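Local atomic coordinates of catalase (Corynebacterium glutamicum, PDB entry 4B7H), a protein that breaks down hydrogen peroxide to water and dioxygen at a haem iron, binds NADPH, and is inhibited by nitric oxide. Residues 194-199 against 469-474; 119-124 against 239-244; 185-190 against 454-459. One frame throughout, in Å; residues are numbered along the deposited sequence.

Interaction 1. Residues 194-199 against 469-474; sequences MGDRGT and KERLAD. With NDP (NADPH dihydro-nicotinamide-adenine-dinucleotide phosphate), chain H.
The adenine end of the NADPH pocket is bordered by a short 3-10 turn, and Asp196 on that turn is clasped by Arg471 of helix 466-479. The grip is a side-on, two-pronged salt bridge. Arg471 NE donates to Asp196 OD1 at 3.0 Å, and Arg471 NH2 donates to Asp196 OD2 at 2.9 Å in a bond of 165°. The NE bond is straighter still, at 172°. Both oxygens are approached from their syn side, and the carboxylate lies close to the guanidinium plane, the two groups being only 23° apart. A bend at the third torsion of the arginine (CB-CG-CD-NE) turns the guanidinium so that its NE/NH2 edge faces the acid.

Beside this polar pair, Leu472 meets the backbone. Its first torsion, with CG opposite its own N, sends CD1 across onto the peptide that joins Met194 to Gly195: Leu472 CD1 is 3.5 Å from Met194 C, and Leu472 CD1 also lies 3.7 Å from Met194 CB. The end of Met194 leads away, and its side chain packs against Trp177 and Trp180 of helix 173-182, while Met194 O takes a hydrogen bond from Asn475 farther along helix 466-479.

The residue after Asp196 reaches the cofactor. Arg197 is extended from CG to NE and lays its guanidinium against the adenine, with Arg197 CZ 3.4 Å from NDP C4A; Arg197 NH2 makes a weak bond of 3.2 Å to NDP O2B, the oxygen that carries the 2'-phosphate. Tyr192 binds Arg197 NH1. Two near-straight bonds hold Asp196 and Arg471 against rotation, and their opposite charges should favour an ionised carboxylate one residue away from the arginine on the adenine.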
# COMPACT_ATOMS: atom_id res chain seq x y z
N MET A 194 36.15 10.88 -7.00
CA MET A 194 36.50 12.08 -7.75
C MET A 194 37.58 11.81 -8.80
O MET A 194 37.89 12.68 -9.61
CB MET A 194 36.93 13.19 -6.79
CG MET A 194 35.77 13.74 -5.97
SD MET A 194 34.64 14.70 -6.98
CE MET A 194 33.15 14.60 -5.99
N GLY A 195 38.14 10.60 -8.79
CA GLY A 195 39.14 10.22 -9.78
C GLY A 195 38.49 9.66 -11.03
O GLY A 195 37.27 9.79 -11.23
N ASP A 196 39.29 9.02 -11.87
CA ASP A 196 38.79 8.50 -13.14
C ASP A 196 37.64 7.52 -12.93
O ASP A 196 36.71 7.47 -13.74
CB ASP A 196 39.90 7.79 -13.92
CG ASP A 196 41.00 8.72 -14.40
OD1 ASP A 196 40.84 9.96 -14.36
OD2 ASP A 196 42.02 8.19 -14.86
N ARG A 197 37.71 6.75 -11.85
CA ARG A 197 36.73 5.67 -11.63
C ARG A 197 35.33 6.16 -11.25
O ARG A 197 34.39 5.37 -11.21
CB ARG A 197 37.25 4.66 -10.61
CG ARG A 197 38.48 3.93 -11.08
CD ARG A 197 38.86 2.81 -10.16
NE ARG A 197 40.05 2.14 -10.66
CZ ARG A 197 40.53 1.02 -10.14
NH1 ARG A 197 39.91 0.44 -9.11
NH2 ARG A 197 41.62 0.48 -10.65
N GLY A 198 35.20 7.45 -10.98
CA GLY A 198 33.88 8.03 -10.77
C GLY A 198 33.04 8.00 -12.03
O GLY A 198 31.81 8.13 -11.95
N THR A 199 33.68 7.84 -13.19
CA THR A 199 32.98 7.84 -14.47
C THR A 199 33.40 6.69 -15.40
O THR A 199 33.93 6.94 -16.48
CB THR A 199 33.14 9.20 -15.21
OG1 THR A 199 34.53 9.53 -15.33
CG2 THR A 199 32.44 10.32 -14.45
N LYS A 469 46.49 11.99 -11.06
CA LYS A 469 46.60 12.97 -9.98
C LYS A 469 46.07 14.33 -10.43
O LYS A 469 45.35 15.00 -9.68
CB LYS A 469 48.04 13.07 -9.49
CG LYS A 469 48.50 11.83 -8.76
CD LYS A 469 50.01 11.77 -8.66
CE LYS A 469 50.53 12.65 -7.57
NZ LYS A 469 52.02 12.55 -7.48
N GLU A 470 46.42 14.73 -11.65
CA GLU A 470 45.97 16.02 -12.17
C GLU A 470 44.47 16.00 -12.48
O GLU A 470 43.75 16.93 -12.11
CB GLU A 470 46.78 16.42 -13.41
CG GLU A 470 46.30 17.70 -14.10
CD GLU A 470 46.54 18.97 -13.28
OE1 GLU A 470 47.31 18.93 -12.29
OE2 GLU A 470 45.97 20.02 -13.65
N ARG A 471 44.00 14.96 -13.15
CA ARG A 471 42.56 14.85 -13.43
C ARG A 471 41.73 14.84 -12.14
O ARG A 471 40.65 15.43 -12.09
CB ARG A 471 42.24 13.63 -14.30
CG ARG A 471 42.77 13.76 -15.72
CD ARG A 471 42.23 12.66 -16.63
NE ARG A 471 42.69 11.34 -16.21
CZ ARG A 471 43.86 10.80 -16.55
NH1 ARG A 471 44.71 11.49 -17.30
NH2 ARG A 471 44.17 9.59 -16.12
N LEU A 472 42.25 14.18 -11.11
CA LEU A 472 41.59 14.17 -9.80
C LEU A 472 41.35 15.59 -9.29
O LEU A 472 40.24 15.94 -8.90
CB LEU A 472 42.42 13.37 -8.79
CG LEU A 472 41.95 13.37 -7.33
CD1 LEU A 472 40.55 12.74 -7.19
CD2 LEU A 472 42.96 12.63 -6.47
N ALA A 473 42.40 16.41 -9.30
CA ALA A 473 42.27 17.79 -8.84
C ALA A 473 41.29 18.57 -9.70
O ALA A 473 40.50 19.39 -9.20
CB ALA A 473 43.64 18.48 -8.83
N ASP A 474 41.32 18.33 -11.01
CA ASP A 474 40.44 19.01 -11.94
C ASP A 474 38.99 18.60 -11.68
O ASP A 474 38.09 19.45 -11.67
CB ASP A 474 40.82 18.69 -13.38
CG ASP A 474 40.28 19.71 -14.36
OD1 ASP A 474 40.37 20.93 -14.08
OD2 ASP A 474 39.76 19.29 -15.42
PA NDP H . 48.26 -1.87 -4.57
O1A NDP H . 49.29 -1.21 -5.42
O2A NDP H . 48.53 -3.32 -4.36
O5B NDP H . 46.84 -1.67 -5.27
C5B NDP H . 46.44 -0.40 -5.73
C4B NDP H . 45.03 -0.55 -6.27
O4B NDP H . 44.56 0.71 -6.72
C3B NDP H . 45.00 -1.52 -7.46
O3B NDP H . 43.88 -2.38 -7.35
C2B NDP H . 44.86 -0.57 -8.64
O2B NDP H . 44.29 -1.13 -9.80
C1B NDP H . 44.03 0.53 -8.01
N9A NDP H . 43.96 1.76 -8.83
C8A NDP H . 44.76 2.09 -9.90
N7A NDP H . 44.35 3.29 -10.39
C5A NDP H . 43.29 3.72 -9.65
C6A NDP H . 42.50 4.86 -9.72
N6A NDP H . 42.50 5.61 -10.83
N1A NDP H . 41.49 5.03 -8.81
C2A NDP H . 41.25 4.08 -7.84
N3A NDP H . 42.04 2.94 -7.78
C4A NDP H . 43.04 2.77 -8.67
O3 NDP H . 48.17 -1.05 -3.17
PN NDP H . 47.18 -1.41 -1.95
O1N NDP H . 46.36 -2.62 -2.27
O2N NDP H . 48.01 -1.37 -0.72
O5D NDP H . 46.20 -0.14 -1.89
C5D NDP H . 46.71 1.16 -2.08
C4D NDP H . 45.56 2.12 -2.33
O4D NDP H . 44.91 1.74 -3.52
C3D NDP H . 44.53 2.05 -1.22
O3D NDP H . 44.79 3.01 -0.20
C2D NDP H . 43.22 2.30 -1.95
O2D NDP H . 42.93 3.67 -1.94
C1D NDP H . 43.50 1.90 -3.40
N1N NDP H . 42.81 0.64 -3.76
C2N NDP H . 42.90 -0.43 -2.92
C3N NDP H . 42.29 -1.64 -3.20
C7N NDP H . 42.44 -2.74 -2.20
O7N NDP H . 41.41 -3.69 -2.09
N7N NDP H . 43.52 -2.80 -1.42
C4N NDP H . 41.47 -1.87 -4.45
C5N NDP H . 41.44 -0.63 -5.30
C6N NDP H . 42.09 0.54 -4.93
P2B NDP H . 45.22 -1.72 -10.98
O1X NDP H . 46.18 -0.63 -11.41
O2X NDP H . 45.95 -2.93 -10.44
O3X NDP H . 44.29 -2.12 -12.12

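Interaction 2. Residues 119-124 against 239-244; sequences TWRDVH and FTDAEA
Thr119 meets the second segment with both branches of its side chain. Its hydroxyl OG1 donates to Ala244 O at 3.0 Å, coming in tilted from the plane of that carbonyl, while its methyl CG2 sits 4.0 Å from Phe239 CE2. With chi1 at 61°, OG1 is held between the backbone N and the carbonyl carbon, and this leaves CG2 on the side of the phenylalanine. The backbone of Thr119 takes part as well: Thr119 O is 3.5 Å from Ala244 CB, so the two residues touch through main chain and side chain alike. Beyond Ala244, Val247 and Ala248 of the same helix also pack on Thr119.

The surface met here is the first turn of helix 241-250, which opens with a capping box. Thr240 is the N-cap, its OG1 accepting from Glu243 N at 3.1 Å, and Glu243 OE1 in return takes the amide of Thr240 at 2.9 Å. The loop 119-124, which joins two strands of the antiparallel sheet, 100-108 and 125-132, thus runs past a helix start closed by this reciprocal pair of bonds.

Past Trp120, Arg121 reaches to Asp241 in that first turn. Arg121 NH2 forms a salt bridge with Asp241 OD1 at 2.9 Å; the nitrogen stands well above the carboxylate plane, 51° out of it, and the two flat groups are turned 39° apart. A water bridges the pair, accepting from Arg121 NE at 3.2 Å and giving a weak bond to Asp241 OD1. Each charged group has another partner: Arg121 NH1 binds Leu193 O, and Asp241 OD2 accepts from the side-chain ND2 of Asn478 on helix 466-479.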
# COMPACT_ATOMS: atom_id res chain seq x y z
N THR A 119 25.58 8.05 -16.59
CA THR A 119 26.95 8.55 -16.55
C THR A 119 27.15 9.85 -15.77
O THR A 119 28.15 10.55 -15.95
CB THR A 119 27.58 8.66 -17.96
OG1 THR A 119 26.83 9.58 -18.76
CG2 THR A 119 27.59 7.31 -18.65
N TRP A 120 26.21 10.17 -14.88
CA TRP A 120 26.52 11.14 -13.83
C TRP A 120 27.69 10.56 -13.02
O TRP A 120 27.77 9.34 -12.84
CB TRP A 120 25.33 11.33 -12.89
CG TRP A 120 24.31 12.31 -13.35
CD1 TRP A 120 24.34 13.05 -14.50
CD2 TRP A 120 23.10 12.66 -12.68
NE1 TRP A 120 23.23 13.85 -14.58
CE2 TRP A 120 22.44 13.62 -13.48
CE3 TRP A 120 22.50 12.25 -11.48
CZ2 TRP A 120 21.21 14.18 -13.11
CZ3 TRP A 120 21.28 12.80 -11.12
CH2 TRP A 120 20.65 13.76 -11.94
N ARG A 121 28.59 11.41 -12.53
CA ARG A 121 29.62 10.96 -11.60
C ARG A 121 28.95 10.36 -10.37
O ARG A 121 28.10 11.00 -9.74
CB ARG A 121 30.57 12.09 -11.18
CG ARG A 121 31.65 11.61 -10.18
CD ARG A 121 32.65 12.69 -9.76
NE ARG A 121 33.28 13.26 -10.95
CZ ARG A 121 34.28 12.69 -11.62
NH1 ARG A 121 34.83 11.56 -11.20
NH2 ARG A 121 34.75 13.28 -12.72
N ASP A 122 29.32 9.13 -10.04
CA ASP A 122 28.69 8.43 -8.93
C ASP A 122 29.40 7.12 -8.71
O ASP A 122 30.09 6.62 -9.61
CB ASP A 122 27.22 8.13 -9.24
CG ASP A 122 26.32 8.23 -8.02
OD1 ASP A 122 26.85 8.33 -6.88
OD2 ASP A 122 25.08 8.21 -8.20
N VAL A 123 29.23 6.55 -7.53
CA VAL A 123 29.52 5.15 -7.30
C VAL A 123 28.58 4.35 -8.21
O VAL A 123 27.44 4.79 -8.48
CB VAL A 123 29.26 4.77 -5.82
CG1 VAL A 123 29.31 3.27 -5.60
CG2 VAL A 123 30.25 5.49 -4.90
N HIS A 124 29.03 3.19 -8.69
CA HIS A 124 28.12 2.27 -9.36
C HIS A 124 27.92 0.99 -8.59
O HIS A 124 28.88 0.34 -8.15
CB HIS A 124 28.57 1.96 -10.79
CG HIS A 124 28.50 3.15 -11.68
ND1 HIS A 124 27.43 3.37 -12.53
CD2 HIS A 124 29.32 4.21 -11.82
CE1 HIS A 124 27.62 4.51 -13.18
NE2 HIS A 124 28.76 5.03 -12.76
N PHE A 239 35.47 7.51 -18.80
CA PHE A 239 35.29 8.83 -19.41
C PHE A 239 36.04 9.85 -18.58
O PHE A 239 36.30 9.63 -17.39
CB PHE A 239 33.81 9.23 -19.38
CG PHE A 239 32.95 8.49 -20.35
CD1 PHE A 239 33.29 8.42 -21.70
CD2 PHE A 239 31.79 7.87 -19.92
CE1 PHE A 239 32.48 7.72 -22.59
CE2 PHE A 239 30.98 7.18 -20.81
CZ PHE A 239 31.32 7.11 -22.14
N THR A 240 36.39 10.98 -19.19
CA THR A 240 36.76 12.15 -18.41
C THR A 240 35.48 12.78 -17.86
O THR A 240 34.37 12.38 -18.24
CB THR A 240 37.46 13.21 -19.27
OG1 THR A 240 36.56 13.63 -20.30
CG2 THR A 240 38.73 12.65 -19.89
N ASP A 241 35.62 13.76 -16.98
CA ASP A 241 34.48 14.47 -16.42
C ASP A 241 33.64 15.06 -17.55
O ASP A 241 32.41 14.90 -17.57
CB ASP A 241 34.98 15.57 -15.48
CG ASP A 241 33.91 16.08 -14.52
OD1 ASP A 241 33.12 15.26 -13.99
OD2 ASP A 241 33.86 17.30 -14.29
N ALA A 242 34.29 15.71 -18.51
CA ALA A 242 33.59 16.34 -19.63
C ALA A 242 32.88 15.33 -20.54
O ALA A 242 31.74 15.55 -20.96
CB ALA A 242 34.55 17.21 -20.44
N GLU A 243 33.57 14.23 -20.85
CA GLU A 243 32.99 13.19 -21.69
C GLU A 243 31.74 12.59 -21.07
O GLU A 243 30.74 12.40 -21.75
CB GLU A 243 34.01 12.08 -21.95
CG GLU A 243 35.11 12.44 -22.92
CD GLU A 243 36.13 11.34 -23.07
OE1 GLU A 243 36.38 10.62 -22.08
OE2 GLU A 243 36.69 11.18 -24.18
N ALA A 244 31.82 12.28 -19.77
CA ALA A 244 30.70 11.65 -19.07
C ALA A 244 29.47 12.56 -19.07
O ALA A 244 28.35 12.09 -19.27
CB ALA A 244 31.11 11.28 -17.64
O HOH W 1 33.51 16.44 -11.16

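Interaction 3. Residues 185-190 against 454-459; sequences ESAHQV and IQPGIL. With NDP (NADPH dihydro-nicotinamide-adenine-dinucleotide phosphate), chain H.
His188 lies with one face of its imidazole against the CB of Gln455, a CH-pi contact in which Gln455 CB stands 3.8 Å from the centroid of the His188 ring and 20° off the ring normal. The backbone of Pro456 follows over that same face, and the pyrrolidine ring continues the packing toward the helix backbone, with Pro456 CG 3.7 Å from His188 CA and Pro456 CD 3.8 Å from His188 CB. Ala187 adds a looser apolar touch, its CB 4.2 Å from Pro456 CG.

The amide of Gln455 is turned nearly at right angles to the imidazole, 81° between planes, and brings Gln455 OE1 to 2.9 Å from His188 CE1. That oxygen takes its hydrogen bond elsewhere, from Thr296 N, just as His188 ND1 is bound to Thr294 O.

A chi1 of -164° swings the imidazole of His188 away from its own backbone N, and the far nitrogen enters the NADPH pocket. His188 NE2 and NDP O2D, a hydroxyl of the nicotinamide ribose, share a hydrogen bond of 2.7 Å. The neighbouring ribose hydroxyl, O3D, gives a weak bond of 3.1 Å to Gln455 O, and Leu459 closes on the sugar with its CB 3.5 Å from NDP O2D. Helices 187-194 and 454-463 therefore hold one ribose between them, each hydrogen-bonded to a different hydroxyl, weakly in the case of O3D. Bound at both nitrogens and covered on one face, the imidazole has little freedom to turn, and it presents NE2 to the sugar in a fixed direction.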
# COMPACT_ATOMS: atom_id res chain seq x y z
N GLU A 185 35.46 10.91 7.62
CA GLU A 185 35.62 9.49 7.31
C GLU A 185 35.33 9.20 5.83
O GLU A 185 35.75 8.16 5.29
CB GLU A 185 34.72 8.62 8.20
CG GLU A 185 33.21 8.85 8.05
CD GLU A 185 32.65 9.77 9.12
OE1 GLU A 185 33.25 10.84 9.36
OE2 GLU A 185 31.61 9.41 9.73
N SER A 186 34.63 10.13 5.17
CA SER A 186 34.32 10.05 3.74
C SER A 186 35.52 10.21 2.80
O SER A 186 35.41 9.94 1.61
CB SER A 186 33.27 11.11 3.38
OG SER A 186 33.82 12.43 3.50
N ALA A 187 36.66 10.66 3.33
CA ALA A 187 37.77 11.04 2.47
C ALA A 187 38.28 9.93 1.55
O ALA A 187 38.61 10.17 0.39
CB ALA A 187 38.90 11.65 3.28
N HIS A 188 38.34 8.70 2.05
CA HIS A 188 38.84 7.61 1.21
C HIS A 188 37.97 7.44 -0.03
O HIS A 188 38.46 7.48 -1.16
CB HIS A 188 38.94 6.29 1.98
CG HIS A 188 39.77 5.26 1.29
ND1 HIS A 188 40.03 4.02 1.83
CD2 HIS A 188 40.41 5.29 0.09
CE1 HIS A 188 40.79 3.33 1.00
NE2 HIS A 188 41.05 4.09 -0.06
N GLN A 189 36.66 7.28 0.18
CA GLN A 189 35.79 7.04 -0.95
C GLN A 189 35.61 8.27 -1.84
O GLN A 189 35.47 8.13 -3.06
CB GLN A 189 34.43 6.50 -0.50
CG GLN A 189 33.46 6.32 -1.66
CD GLN A 189 33.97 5.38 -2.73
OE1 GLN A 189 34.76 4.48 -2.45
NE2 GLN A 189 33.51 5.57 -3.96
N VAL A 190 35.62 9.46 -1.26
CA VAL A 190 35.49 10.66 -2.09
C VAL A 190 36.70 10.80 -3.03
O VAL A 190 36.54 11.18 -4.19
CB VAL A 190 35.24 11.93 -1.26
CG1 VAL A 190 35.21 13.15 -2.15
CG2 VAL A 190 33.92 11.80 -0.51
N ILE A 454 44.81 8.70 5.75
CA ILE A 454 46.04 8.05 5.29
C ILE A 454 45.84 7.23 4.01
O ILE A 454 46.65 7.29 3.09
CB ILE A 454 46.75 7.23 6.40
CG1 ILE A 454 48.15 6.82 5.94
CG2 ILE A 454 45.92 6.00 6.80
CD1 ILE A 454 49.01 8.00 5.54
N GLN A 455 44.75 6.47 3.94
CA GLN A 455 44.55 5.62 2.77
C GLN A 455 44.33 6.38 1.45
O GLN A 455 44.94 6.03 0.44
CB GLN A 455 43.48 4.55 3.02
CG GLN A 455 43.96 3.47 4.01
CD GLN A 455 43.16 2.19 3.90
OE1 GLN A 455 42.04 2.20 3.41
NE2 GLN A 455 43.74 1.09 4.34
N PRO A 456 43.48 7.43 1.43
CA PRO A 456 43.43 8.18 0.17
C PRO A 456 44.75 8.91 -0.10
O PRO A 456 45.07 9.15 -1.27
CB PRO A 456 42.29 9.19 0.38
CG PRO A 456 42.09 9.25 1.87
CD PRO A 456 42.42 7.86 2.36
N GLY A 457 45.48 9.28 0.95
CA GLY A 457 46.79 9.88 0.79
C GLY A 457 47.76 8.93 0.11
O GLY A 457 48.51 9.33 -0.79
N ILE A 458 47.73 7.67 0.53
CA ILE A 458 48.52 6.60 -0.08
C ILE A 458 48.13 6.38 -1.55
O ILE A 458 49.00 6.23 -2.42
CB ILE A 458 48.39 5.28 0.72
CG1 ILE A 458 49.12 5.40 2.06
CG2 ILE A 458 48.95 4.11 -0.06
CD1 ILE A 458 48.88 4.23 3.01
N LEU A 459 46.83 6.36 -1.83
CA LEU A 459 46.36 6.26 -3.20
C LEU A 459 46.97 7.38 -4.05
O LEU A 459 47.53 7.13 -5.12
CB LEU A 459 44.83 6.30 -3.26
CG LEU A 459 44.12 6.36 -4.62
CD1 LEU A 459 44.45 5.15 -5.49
CD2 LEU A 459 42.61 6.48 -4.43
PA NDP H . 48.26 -1.87 -4.57
O1A NDP H . 49.29 -1.21 -5.42
O2A NDP H . 48.53 -3.32 -4.36
O5B NDP H . 46.84 -1.67 -5.27
C5B NDP H . 46.44 -0.40 -5.73
C4B NDP H . 45.03 -0.55 -6.27
O4B NDP H . 44.56 0.71 -6.72
C3B NDP H . 45.00 -1.52 -7.46
O3B NDP H . 43.88 -2.38 -7.35
C2B NDP H . 44.86 -0.57 -8.64
O2B NDP H . 44.29 -1.13 -9.80
C1B NDP H . 44.03 0.53 -8.01
N9A NDP H . 43.96 1.76 -8.83
C8A NDP H . 44.76 2.09 -9.90
N7A NDP H . 44.35 3.29 -10.39
C5A NDP H . 43.29 3.72 -9.65
C6A NDP H . 42.50 4.86 -9.72
N6A NDP H . 42.50 5.61 -10.83
N1A NDP H . 41.49 5.03 -8.81
C2A NDP H . 41.25 4.08 -7.84
N3A NDP H . 42.04 2.94 -7.78
C4A NDP H . 43.04 2.77 -8.67
O3 NDP H . 48.17 -1.05 -3.17
PN NDP H . 47.18 -1.41 -1.95
O1N NDP H . 46.36 -2.62 -2.27
O2N NDP H . 48.01 -1.37 -0.72
O5D NDP H . 46.20 -0.14 -1.89
C5D NDP H . 46.71 1.16 -2.08
C4D NDP H . 45.56 2.12 -2.33
O4D NDP H . 44.91 1.74 -3.52
C3D NDP H . 44.53 2.05 -1.22
O3D NDP H . 44.79 3.01 -0.20
C2D NDP H . 43.22 2.30 -1.95
O2D NDP H . 42.93 3.67 -1.94
C1D NDP H . 43.50 1.90 -3.40
N1N NDP H . 42.81 0.64 -3.76
C2N NDP H . 42.90 -0.43 -2.92
C3N NDP H . 42.29 -1.64 -3.20
C7N NDP H . 42.44 -2.74 -2.20
O7N NDP H . 41.41 -3.69 -2.09
N7N NDP H . 43.52 -2.80 -1.42
C4N NDP H . 41.47 -1.87 -4.45
C5N NDP H . 41.44 -0.63 -5.30
C6N NDP H . 42.09 0.54 -4.93
P2B NDP H . 45.22 -1.72 -10.98
O1X NDP H . 46.18 -0.63 -11.41
O2X NDP H . 45.95 -2.93 -10.44
O3X NDP H . 44.29 -2.12 -12.12

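In the fold
Interaction 1 lies on the same side of the chain's centre as each of the other two: interactions 1 and 2 are about 10 Å apart between centres, 1 and 3 about 13 Å, and 2 and 3 about 20 Å. Along the chain the segments come in the order 119-124, 185-190, 194-199, then 239-244, and finally 454-459 and 469-474, so the contacts cross one another. Interactions 3 and 1 join the successive helices 454-463 and 466-479 to helix 187-194 and the loop after it, with NADPH touching both contacts. Interaction 2 adjoins interaction 1 through Thr199 OG1 and Phe239 O, which brings in the residues leading into helix 241-250.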